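Local atomic coordinates of aldehyde dehydrogenase (Burkholderia vietnamiensis, PDB entry 5KF0), a protein that probably oxidises aldehydes to carboxylic acids with a nicotinamide coenzyme, and holds NADPH in its dinucleotide-binding pocket. Residues A[32-36]-A[323-327]; A[64-68]-A[206-210]; A[267-271]-A[302-308]; A[314-318]-A[358-362]. All blocks are in the same frame, centred on the assembly; numbering follows the deposited sequence.

Interaction 1 is a surface contact between two loops, and a salt bridge and an aromatic ring carry it. Interaction 2 is largely buried and wholly apolar, with a methionine sulfur at its centre, and lies on the opposite side of the chain's centre from interactions 3 and 4. Those two are partly buried and share helix 306-319: interaction 3 meets the helix at its start, interaction 4 further along, and their centres lie about 19 Å apart. Each mixes apolar packing with one bridging water. Along the chain, interactions 2 and 3 are nested within the loop closed by interaction 1, whereas interaction 4 crosses it.

Interaction 1 of 4, residues A[32-36]-A[323-327]; sequences TDKFS and GDPKD
Phe35 lies against the turn that begins at Asp324. Its CB starts the contact, 3.6 Å from Pro325 CD, and CG keeps to the same proline, 3.5 Å from that CD atom. Farther out the ring passes to Asp324: CE1 comes within 3.5 Å of Asp324 CG, and CZ and CE2 lie against the backbone. Asp324 CA sits over the ring centre in a CH-pi contact, 3.6 Å from the centroid and 13° off the normal. The Asp324 carboxylate stacks on the ring too, its plane turned only 19° from it. CG anti to the backbone N (chi1 -178°) carries the Phe35 ring across to this turn.

Beside the ring, Lys326 curls back through its bent outer torsions, and NZ reaches the syn lone pair of Asp33 OD2 at 3.0 Å. The other oxygen, OD1, is gripped by two backbone donors, Phe35 N and Ser36 N, consistent with a carboxylate held in position for its salt bridge. Asp324 joins the charge network through a long pairing with Lys326, whose side chain is about 7 Å from a bound magnesium ion. The arrangement is one of two loops, each ordered by an Asx turn, joined at the surface by a salt bridge and by Phe35 packed on the type I beta turn.

Interaction 2 of 4, residues A[64-68]-A[206-210]; sequences PMREL and LPKGA
Met65, on helix 62-67, packs into a type II beta turn that runs from Pro207 to Ala210 and leads into strand 211-213, an outer strand of the Rossmann-like sheet characteristic of the coenzyme-binding domain in aldehyde dehydrogenases. Its sulfur is the main point of touch: SD lies 3.6 Å from Ala210 CB, 3.7 Å from Pro207 CD and 4.0 Å from Leu206 CD2. The methionine does not stretch across to the turn; bends at chi2 (-62°) and chi3 (-67°) fold the chain, so that SD faces three residues of the turn segment at once, and it crosses the Pro207 ring at about a right angle.

Pro64 touches through CB alone, 3.6 Å from Pro207 CB. Leu68 completes the shell, its CD2 reaching Leu206 CD2 at 4.1 Å with the two side chains crossing at about a right angle. Pro207 and Leu68 were each modelled in two conformers, and these distances hold for one of them.

Beyond the shell, Pro181 also touches Met65, and Val76 of helix 70-86 touches Leu206. Arg66 takes no part in this contact; in the conformer described, one of two, it forms a salt bridge with Glu433 of a neighbouring subunit. Asn20 positions the turn by accepting from Gly209 N, and the turn closes on itself where Ala210 N donates to Pro207 O at 2.9 Å.

Interaction 3 of 4, residues A[267-271]-A[302-308]; sequences DADQF and HASLYDT
The imidazole of His302 carries Ala268 CB on one face: the methyl sits over the ring centre, 3.5 Å from the centroid and 10° off the normal, a CH-pi contact. Phe398 meets this histidine edge-to-face, and Ser304 CB lies at the ring's edge, in its plane. The Phe271 ring is met differently, with Leu305 CD2 at its edge, near the ring plane, and 3.7 Å from Phe271 CB.

His302 is held in place from its own segment. ND1 pairs with Ser304 OG at 2.8 Å and also accepts from Ser304 N, which approaches 39° out of the ring plane. The serine hydroxyl stands between its backbone N and carbonyl carbon (chi1 65°), where it serves both the imidazole and a bridging water. That water lies 2.6 Å from Ser304 OG and donates to Ala268 O at 2.8 Å, linking the Ser304 side chain to the backbone of the turn.

Leu305, modelled in two conformers, pushes its branched end into the turn from Asp267 to Gln270, and in the conformer described CD1 comes within 3.4 Å of Asp267 O. Asp267 OD1 is bonded to Thr421 and His426, while OD2 accepts from Ala268 N. Parallel strands 263-266 and 298-302 end side by side here, before helices 274-286 and 306-319; the two strands, with helix 274-286 between them, form a beta-alpha-beta crossover.

Interaction 4 of 4, residues A[314-318]-A[358-362]; sequences VAKTR and IIAGG
Val314 and Ile359 meet at about a right angle where helix 306-319 packs across the end of strand 357-360, an alpha/beta layer contact. The short helical and strand axes approach to 8.2 Å and are inclined at 71°. At this end the strand carries a classic beta bulge, with Ile359 and Ala360 both facing Leu373 of strand 368-375.

Both methyls of Val314 border the backbone oxygen Ile359 O, and CG1, anti to the backbone N (chi1 164°), is the nearer at 3.5 Å. CG2 in addition meets Ile359 CD1 at 3.8 Å, side chain to side chain. The isoleucine sends its longer arm between its own backbone N and carbonyl carbon (chi1 58°), which sets CD1 beside the valine.

Ala360 turns its methyl toward the helix and is met by the next turn along. Thr317 brings CG2 to 3.9 Å from Ala360 CB, with its OG1 directed elsewhere, to Leu313 O in the helix itself. The methyl is also approached by Arg318 CG.

From there Arg318 runs extended, which lays its guanidinium over Val314 CG1, 3.5 Å from the plane and displaced toward the rim. NH2 comes to 3.5 Å from Ile359 O, obliquely to the guanidinium, so both Val314 and Arg318 border this carbonyl oxygen. The polar link between the segments is instead made through a water that accepts from both sides, 3.0 Å from Arg318 NE and 3.0 Å from Gly361 N.

Interaction 1 of 4, residues A[32-36]-A[323-327]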
loop_
_atom_site.group_PDB
_atom_site.type_symbol
_atom_site.label_atom_id
_atom_site.label_comp_id
_atom_site.label_asym_id
_atom_site.label_seq_id
_atom_site.Cartn_x
_atom_site.Cartn_y
_atom_site.Cartn_z
ATOM N N THR A 32 39.087 -25.848 2.723
ATOM C CA THR A 32 39.559 -26.465 3.955
ATOM C C THR A 32 38.458 -26.546 5.002
ATOM O O THR A 32 37.537 -25.724 5.047
ATOM C CB THR A 32 40.730 -25.687 4.556
ATOM O OG1 THR A 32 40.295 -24.350 4.852
ATOM C CG2 THR A 32 41.917 -25.673 3.592
ATOM N N ASP A 33 38.570 -27.560 5.852
ATOM C CA ASP A 33 37.866 -27.574 7.124
ATOM C C ASP A 33 38.510 -26.523 8.023
ATOM O O ASP A 33 39.711 -26.583 8.289
ATOM C CB ASP A 33 37.951 -28.981 7.726
ATOM C CG ASP A 33 37.225 -29.123 9.058
ATOM O OD1 ASP A 33 37.382 -28.265 9.950
ATOM O OD2 ASP A 33 36.528 -30.145 9.237
ATOM N N LYS A 34 37.734 -25.523 8.439
ATOM C CA LYS A 34 38.339 -24.385 9.116
ATOM C C LYS A 34 38.752 -24.692 10.553
ATOM O O LYS A 34 39.414 -23.864 11.186
ATOM C CB LYS A 34 37.380 -23.194 9.076
ATOM C CG LYS A 34 36.979 -22.777 7.653
ATOM C CD LYS A 34 38.212 -22.404 6.805
ATOM C CE LYS A 34 37.820 -21.946 5.385
ATOM N NZ LYS A 34 37.122 -23.037 4.621
ATOM N N PHE A 35 38.391 -25.857 11.085
ATOM C CA PHE A 35 38.882 -26.278 12.393
ATOM C C PHE A 35 40.098 -27.187 12.267
ATOM O O PHE A 35 41.116 -26.966 12.931
ATOM C CB PHE A 35 37.773 -26.994 13.184
ATOM C CG PHE A 35 38.193 -27.417 14.565
ATOM C CD1 PHE A 35 38.362 -28.763 14.881
ATOM C CD2 PHE A 35 38.458 -26.469 15.544
ATOM C CE1 PHE A 35 38.767 -29.151 16.155
ATOM C CE2 PHE A 35 38.863 -26.849 16.807
ATOM C CZ PHE A 35 39.018 -28.198 17.114
ATOM N N SER A 36 40.017 -28.201 11.404
ATOM C CA SER A 36 41.131 -29.137 11.264
ATOM C C SER A 36 42.244 -28.614 10.369
ATOM O O SER A 36 43.391 -29.067 10.489
ATOM C CB SER A 36 40.636 -30.468 10.697
ATOM O OG SER A 36 40.343 -30.346 9.318
ATOM N N GLY A 323 35.758 -24.645 21.006
ATOM C CA GLY A 323 36.383 -25.878 20.531
ATOM C C GLY A 323 35.874 -26.276 19.153
ATOM O O GLY A 323 35.498 -25.425 18.347
ATOM N N ASP A 324 35.882 -27.590 18.922
ATOM C CA ASP A 324 35.486 -28.177 17.646
ATOM C C ASP A 324 34.055 -27.777 17.309
ATOM O O ASP A 324 33.144 -28.033 18.114
ATOM C CB ASP A 324 35.613 -29.700 17.742
ATOM C CG ASP A 324 35.462 -30.410 16.401
ATOM O OD1 ASP A 324 34.913 -29.822 15.449
ATOM O OD2 ASP A 324 35.908 -31.582 16.311
ATOM N N PRO A 325 33.806 -27.158 16.154
ATOM C CA PRO A 325 32.421 -26.793 15.808
ATOM C C PRO A 325 31.524 -27.999 15.564
ATOM O O PRO A 325 30.296 -27.845 15.601
ATOM C CB PRO A 325 32.584 -25.931 14.547
ATOM C CG PRO A 325 33.904 -26.349 13.976
ATOM C CD PRO A 325 34.775 -26.673 15.152
ATOM N N LYS A 326 32.090 -29.198 15.366
ATOM C CA LYS A 326 31.277 -30.404 15.246
ATOM C C LYS A 326 30.690 -30.840 16.582
ATOM O O LYS A 326 29.746 -31.637 16.608
ATOM C CB LYS A 326 32.119 -31.534 14.645
ATOM C CG LYS A 326 32.650 -31.185 13.262
ATOM C CD LYS A 326 33.551 -32.287 12.713
ATOM C CE LYS A 326 35.010 -31.844 12.711
ATOM N NZ LYS A 326 35.251 -30.627 11.861
ATOM N N ASP A 327 31.231 -30.342 17.681
ATOM C CA ASP A 327 30.729 -30.673 19.007
ATOM C C ASP A 327 29.474 -29.846 19.272
ATOM O O ASP A 327 29.528 -28.614 19.179
ATOM C CB ASP A 327 31.827 -30.379 20.026
ATOM C CG ASP A 327 31.457 -30.750 21.454
ATOM O OD1 ASP A 327 30.286 -31.025 21.763
ATOM O OD2 ASP A 327 32.379 -30.743 22.287
#

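Interaction 2 of 4, residues A[64-68]-A[206-210]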
loop_
_atom_site.group_PDB
_atom_site.type_symbol
_atom_site.label_atom_id
_atom_site.label_comp_id
_atom_site.label_asym_id
_atom_site.label_seq_id
_atom_site.Cartn_x
_atom_site.Cartn_y
_atom_site.Cartn_z
ATOM N N PRO A 64 13.066 -15.301 -21.710
ATOM C CA PRO A 64 12.385 -16.476 -21.139
ATOM C C PRO A 64 12.078 -16.344 -19.652
ATOM O O PRO A 64 11.001 -16.763 -19.202
ATOM C CB PRO A 64 13.380 -17.610 -21.418
ATOM C CG PRO A 64 14.115 -17.163 -22.633
ATOM C CD PRO A 64 14.263 -15.687 -22.487
ATOM N N MET A 65 12.995 -15.768 -18.874
ATOM C CA MET A 65 12.733 -15.558 -17.452
ATOM C C MET A 65 11.611 -14.552 -17.244
ATOM O O MET A 65 10.751 -14.744 -16.379
ATOM C CB MET A 65 14.006 -15.090 -16.740
ATOM C CG MET A 65 14.993 -16.199 -16.468
ATOM S SD MET A 65 14.294 -17.457 -15.366
ATOM C CE MET A 65 14.133 -16.549 -13.844
ATOM N N ARG A 66 11.609 -13.473 -18.033
ATOM C CA ARG A 66 10.569 -12.455 -17.922
ATOM C C ARG A 66 9.190 -13.019 -18.254
ATOM O O ARG A 66 8.178 -12.552 -17.719
ATOM C CB ARG A 66 10.904 -11.281 -18.845
ATOM C CG ARG A 66 9.898 -10.146 -18.827
ATOM C CD ARG A 66 10.315 -9.002 -19.749
ATOM N NE ARG A 66 9.972 -9.228 -21.156
ATOM C CZ ARG A 66 10.855 -9.284 -22.149
ATOM N NH1 ARG A 66 12.155 -9.140 -21.903
ATOM N NH2 ARG A 66 10.438 -9.480 -23.393
ATOM N N GLU A 67 9.128 -14.018 -19.118
ATOM C CA GLU A 67 7.847 -14.579 -19.529
ATOM C C GLU A 67 7.353 -15.694 -18.618
ATOM O O GLU A 67 6.197 -16.109 -18.747
ATOM C CB GLU A 67 7.946 -15.084 -20.971
ATOM C CG GLU A 67 8.143 -13.934 -21.948
ATOM C CD GLU A 67 8.242 -14.376 -23.383
ATOM O OE1 GLU A 67 8.487 -15.574 -23.629
ATOM O OE2 GLU A 67 8.073 -13.515 -24.271
ATOM N N LEU A 68 8.192 -16.186 -17.718
ATOM C CA LEU A 68 7.783 -17.210 -16.769
ATOM C C LEU A 68 6.669 -16.673 -15.873
ATOM O O LEU A 68 6.876 -15.662 -15.183
ATOM C CB LEU A 68 8.988 -17.628 -15.936
ATOM C CG LEU A 68 9.093 -19.044 -15.382
ATOM C CD1 LEU A 68 9.075 -20.044 -16.526
ATOM C CD2 LEU A 68 10.378 -19.163 -14.574
ATOM N N LEU A 206 13.873 -24.281 -15.009
ATOM C CA LEU A 206 14.230 -22.911 -15.346
ATOM C C LEU A 206 14.837 -22.843 -16.743
ATOM O O LEU A 206 15.561 -23.763 -17.152
ATOM C CB LEU A 206 15.237 -22.365 -14.338
ATOM C CG LEU A 206 14.670 -22.003 -12.975
ATOM C CD1 LEU A 206 15.817 -21.834 -11.981
ATOM C CD2 LEU A 206 13.847 -20.723 -13.093
ATOM N N PRO A 207 14.588 -21.766 -17.493
ATOM C CA PRO A 207 15.234 -21.605 -18.803
ATOM C C PRO A 207 16.749 -21.633 -18.664
ATOM O O PRO A 207 17.303 -21.124 -17.691
ATOM C CB PRO A 207 14.743 -20.230 -19.274
ATOM C CG PRO A 207 13.513 -19.939 -18.458
ATOM C CD PRO A 207 13.696 -20.647 -17.152
ATOM N N LYS A 208 17.424 -22.233 -19.647
ATOM C CA LYS A 208 18.876 -22.275 -19.614
ATOM C C LYS A 208 19.450 -20.866 -19.652
ATOM O O LYS A 208 19.027 -20.023 -20.457
ATOM C CB LYS A 208 19.419 -23.098 -20.782
ATOM C CG LYS A 208 19.226 -24.592 -20.596
ATOM C CD LYS A 208 19.392 -25.012 -19.137
ATOM C CE LYS A 208 19.497 -26.526 -18.967
ATOM N NZ LYS A 208 18.200 -27.171 -18.641
ATOM N N GLY A 209 20.402 -20.607 -18.749
ATOM C CA GLY A 209 20.933 -19.282 -18.521
ATOM C C GLY A 209 20.280 -18.530 -17.378
ATOM O O GLY A 209 20.738 -17.429 -17.042
ATOM N N ALA A 210 19.216 -19.080 -16.783
ATOM C CA ALA A 210 18.619 -18.441 -15.613
ATOM C C ALA A 210 19.624 -18.280 -14.485
ATOM O O ALA A 210 19.561 -17.296 -13.740
ATOM C CB ALA A 210 17.415 -19.249 -15.114
#

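Interaction 3 of 4, residues A[267-271]-A[302-308]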
loop_
_atom_site.group_PDB
_atom_site.type_symbol
_atom_site.label_atom_id
_atom_site.label_comp_id
_atom_site.label_asym_id
_atom_site.label_seq_id
_atom_site.Cartn_x
_atom_site.Cartn_y
_atom_site.Cartn_z
ATOM N N ASP A 267 19.671 0.222 29.334
ATOM C CA ASP A 267 19.108 1.383 30.015
ATOM C C ASP A 267 18.996 1.141 31.522
ATOM O O ASP A 267 19.145 0.022 32.024
ATOM C CB ASP A 267 17.728 1.709 29.421
ATOM C CG ASP A 267 17.330 3.167 29.570
ATOM O OD1 ASP A 267 16.259 3.523 29.025
ATOM O OD2 ASP A 267 18.056 3.961 30.215
ATOM N N ALA A 268 18.697 2.227 32.239
ATOM C CA ALA A 268 18.664 2.225 33.696
ATOM C C ALA A 268 17.536 1.380 34.280
ATOM O O ALA A 268 17.584 1.062 35.476
ATOM C CB ALA A 268 18.549 3.671 34.193
ATOM N N ASP A 269 16.535 1.004 33.477
ATOM C CA ASP A 269 15.342 0.315 33.961
ATOM C C ASP A 269 15.427 -1.206 33.825
ATOM O O ASP A 269 14.407 -1.891 33.967
ATOM C CB ASP A 269 14.093 0.840 33.231
ATOM C CG ASP A 269 14.154 0.652 31.714
ATOM O OD1 ASP A 269 15.142 0.089 31.197
ATOM O OD2 ASP A 269 13.198 1.086 31.028
ATOM N N GLN A 270 16.617 -1.750 33.594
ATOM C CA GLN A 270 16.769 -3.152 33.220
ATOM C C GLN A 270 17.171 -4.071 34.374
ATOM O O GLN A 270 17.453 -5.248 34.127
ATOM C CB GLN A 270 17.794 -3.270 32.086
ATOM C CG GLN A 270 17.311 -2.629 30.785
ATOM C CD GLN A 270 16.108 -3.356 30.239
ATOM O OE1 GLN A 270 16.205 -4.524 29.857
ATOM N NE2 GLN A 270 14.955 -2.681 30.222
ATOM N N PHE A 271 17.190 -3.588 35.620
ATOM C CA PHE A 271 17.732 -4.424 36.698
ATOM C C PHE A 271 17.009 -5.766 36.805
ATOM O O PHE A 271 17.650 -6.816 36.962
ATOM C CB PHE A 271 17.670 -3.703 38.044
ATOM C CG PHE A 271 18.249 -4.518 39.174
ATOM C CD1 PHE A 271 19.618 -4.544 39.390
ATOM C CD2 PHE A 271 17.430 -5.284 39.990
ATOM C CE1 PHE A 271 20.163 -5.307 40.413
ATOM C CE2 PHE A 271 17.967 -6.048 41.014
ATOM C CZ PHE A 271 19.336 -6.057 41.224
ATOM N N HIS A 302 24.104 1.590 31.590
ATOM C CA HIS A 302 23.848 2.680 32.525
ATOM C C HIS A 302 24.631 2.468 33.814
ATOM O O HIS A 302 24.706 1.357 34.344
ATOM C CB HIS A 302 22.358 2.804 32.847
ATOM C CG HIS A 302 22.023 4.071 33.576
ATOM N ND1 HIS A 302 21.946 4.150 34.949
ATOM C CD2 HIS A 302 21.777 5.320 33.113
ATOM C CE1 HIS A 302 21.657 5.390 35.302
ATOM N NE2 HIS A 302 21.545 6.119 34.205
ATOM N N ALA A 303 25.198 3.558 34.335
ATOM C CA ALA A 303 26.110 3.444 35.468
ATOM C C ALA A 303 25.451 2.803 36.685
ATOM O O ALA A 303 26.134 2.148 37.481
ATOM C CB ALA A 303 26.661 4.821 35.815
ATOM N N SER A 304 24.131 2.954 36.840
ATOM C CA SER A 304 23.454 2.409 38.016
ATOM C C SER A 304 23.504 0.884 38.060
ATOM O O SER A 304 23.455 0.298 39.149
ATOM C CB SER A 304 22.002 2.886 38.059
ATOM O OG SER A 304 21.267 2.365 36.960
ATOM N N LEU A 305 23.601 0.225 36.908
ATOM C CA LEU A 305 23.594 -1.224 36.743
ATOM C C LEU A 305 24.941 -1.785 36.310
ATOM O O LEU A 305 25.062 -3.006 36.149
ATOM C CB LEU A 305 22.552 -1.623 35.690
ATOM C CG LEU A 305 21.125 -1.125 35.875
ATOM C CD1 LEU A 305 20.228 -1.644 34.742
ATOM C CD2 LEU A 305 20.626 -1.579 37.225
ATOM N N TYR A 306 25.930 -0.926 36.054
ATOM C CA TYR A 306 27.164 -1.347 35.399
ATOM C C TYR A 306 27.868 -2.472 36.155
ATOM O O TYR A 306 28.257 -3.482 35.555
ATOM C CB TYR A 306 28.089 -0.142 35.234
ATOM C CG TYR A 306 29.356 -0.430 34.456
ATOM C CD1 TYR A 306 29.418 -0.217 33.082
ATOM C CD2 TYR A 306 30.496 -0.908 35.099
ATOM C CE1 TYR A 306 30.571 -0.468 32.371
ATOM C CE2 TYR A 306 31.649 -1.170 34.394
ATOM C CZ TYR A 306 31.682 -0.949 33.031
ATOM O OH TYR A 306 32.838 -1.208 32.330
ATOM N N ASP A 307 28.062 -2.314 37.467
ATOM C CA ASP A 307 28.850 -3.302 38.204
ATOM C C ASP A 307 28.155 -4.658 38.244
ATOM O O ASP A 307 28.810 -5.700 38.105
ATOM C CB ASP A 307 29.132 -2.817 39.622
ATOM C CG ASP A 307 30.112 -1.673 39.663
ATOM O OD1 ASP A 307 30.751 -1.389 38.633
ATOM O OD2 ASP A 307 30.254 -1.062 40.741
ATOM N N THR A 308 26.834 -4.672 38.436
ATOM C CA THR A 308 26.131 -5.952 38.485
ATOM C C THR A 308 26.103 -6.619 37.114
ATOM O O THR A 308 26.337 -7.831 36.999
ATOM C CB THR A 308 24.717 -5.758 39.019
ATOM O OG1 THR A 308 24.792 -5.188 40.330
ATOM C CG2 THR A 308 24.002 -7.093 39.101
HETATM O O HOH W 1 18.825 2.182 37.691
#

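Interaction 4 of 4, residues A[314-318]-A[358-362]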
loop_
_atom_site.group_PDB
_atom_site.type_symbol
_atom_site.label_atom_id
_atom_site.label_comp_id
_atom_site.label_asym_id
_atom_site.label_seq_id
_atom_site.Cartn_x
_atom_site.Cartn_y
_atom_site.Cartn_z
ATOM N N VAL A 314 30.755 -11.120 32.775
ATOM C CA VAL A 314 32.042 -11.801 32.906
ATOM C C VAL A 314 31.822 -13.289 33.158
ATOM O O VAL A 314 32.443 -14.149 32.516
ATOM C CB VAL A 314 32.886 -11.146 34.016
ATOM C CG1 VAL A 314 34.035 -12.054 34.453
ATOM C CG2 VAL A 314 33.416 -9.798 33.540
ATOM N N ALA A 315 30.898 -13.619 34.064
ATOM C CA ALA A 315 30.636 -15.026 34.358
ATOM C C ALA A 315 30.054 -15.741 33.146
ATOM O O ALA A 315 30.448 -16.873 32.830
ATOM C CB ALA A 315 29.690 -15.146 35.550
ATOM N N LYS A 316 29.106 -15.100 32.456
ATOM C CA LYS A 316 28.513 -15.714 31.274
ATOM C C LYS A 316 29.560 -15.922 30.187
ATOM O O LYS A 316 29.636 -17.003 29.588
ATOM C CB LYS A 316 27.355 -14.849 30.766
ATOM C CG LYS A 316 26.635 -15.410 29.543
ATOM C CD LYS A 316 25.805 -16.623 29.919
ATOM C CE LYS A 316 25.098 -17.220 28.718
ATOM N NZ LYS A 316 24.246 -18.367 29.138
ATOM N N THR A 317 30.405 -14.911 29.953
ATOM C CA THR A 317 31.426 -15.007 28.909
ATOM C C THR A 317 32.408 -16.133 29.207
ATOM O O THR A 317 32.792 -16.892 28.308
ATOM C CB THR A 317 32.162 -13.671 28.776
ATOM O OG1 THR A 317 31.233 -12.652 28.391
ATOM C CG2 THR A 317 33.281 -13.747 27.727
ATOM N N ARG A 318 32.820 -16.259 30.465
ATOM C CA ARG A 318 33.730 -17.335 30.842
ATOM C C ARG A 318 33.091 -18.706 30.665
ATOM O O ARG A 318 33.803 -19.703 30.479
ATOM C CB ARG A 318 34.191 -17.139 32.286
ATOM C CG ARG A 318 35.162 -15.992 32.445
ATOM C CD ARG A 318 35.515 -15.746 33.900
ATOM N NE ARG A 318 36.649 -14.835 34.005
ATOM C CZ ARG A 318 36.958 -14.147 35.098
ATOM N NH1 ARG A 318 36.209 -14.255 36.195
ATOM N NH2 ARG A 318 38.012 -13.342 35.091
ATOM N N ILE A 358 41.489 -6.474 30.011
ATOM C CA ILE A 358 40.757 -7.698 29.713
ATOM C C ILE A 358 40.130 -8.194 31.007
ATOM O O ILE A 358 40.834 -8.438 31.997
ATOM C CB ILE A 358 41.679 -8.761 29.101
ATOM C CG1 ILE A 358 42.257 -8.253 27.775
ATOM C CG2 ILE A 358 40.919 -10.071 28.924
ATOM C CD1 ILE A 358 43.329 -9.156 27.196
ATOM N N ILE A 359 38.803 -8.328 31.015
ATOM C CA ILE A 359 38.090 -8.775 32.208
ATOM C C ILE A 359 37.449 -10.142 32.040
ATOM O O ILE A 359 36.934 -10.693 33.029
ATOM C CB ILE A 359 37.040 -7.741 32.665
ATOM C CG1 ILE A 359 36.024 -7.438 31.563
ATOM C CG2 ILE A 359 37.727 -6.463 33.112
ATOM C CD1 ILE A 359 34.857 -6.592 32.075
ATOM N N ALA A 360 37.462 -10.709 30.837
ATOM C CA ALA A 360 37.109 -12.109 30.643
ATOM C C ALA A 360 37.803 -12.597 29.382
ATOM O O ALA A 360 37.895 -11.858 28.401
ATOM C CB ALA A 360 35.591 -12.318 30.523
ATOM N N GLY A 361 38.314 -13.826 29.428
ATOM C CA GLY A 361 38.921 -14.405 28.239
ATOM C C GLY A 361 40.291 -13.826 27.941
ATOM O O GLY A 361 41.115 -13.615 28.843
ATOM N N GLY A 362 40.546 -13.581 26.659
ATOM C CA GLY A 362 41.795 -12.997 26.214
ATOM C C GLY A 362 42.814 -13.959 25.625
ATOM O O GLY A 362 43.786 -13.495 25.011
HETATM O O HOH W 2 38.639 -15.422 31.890
#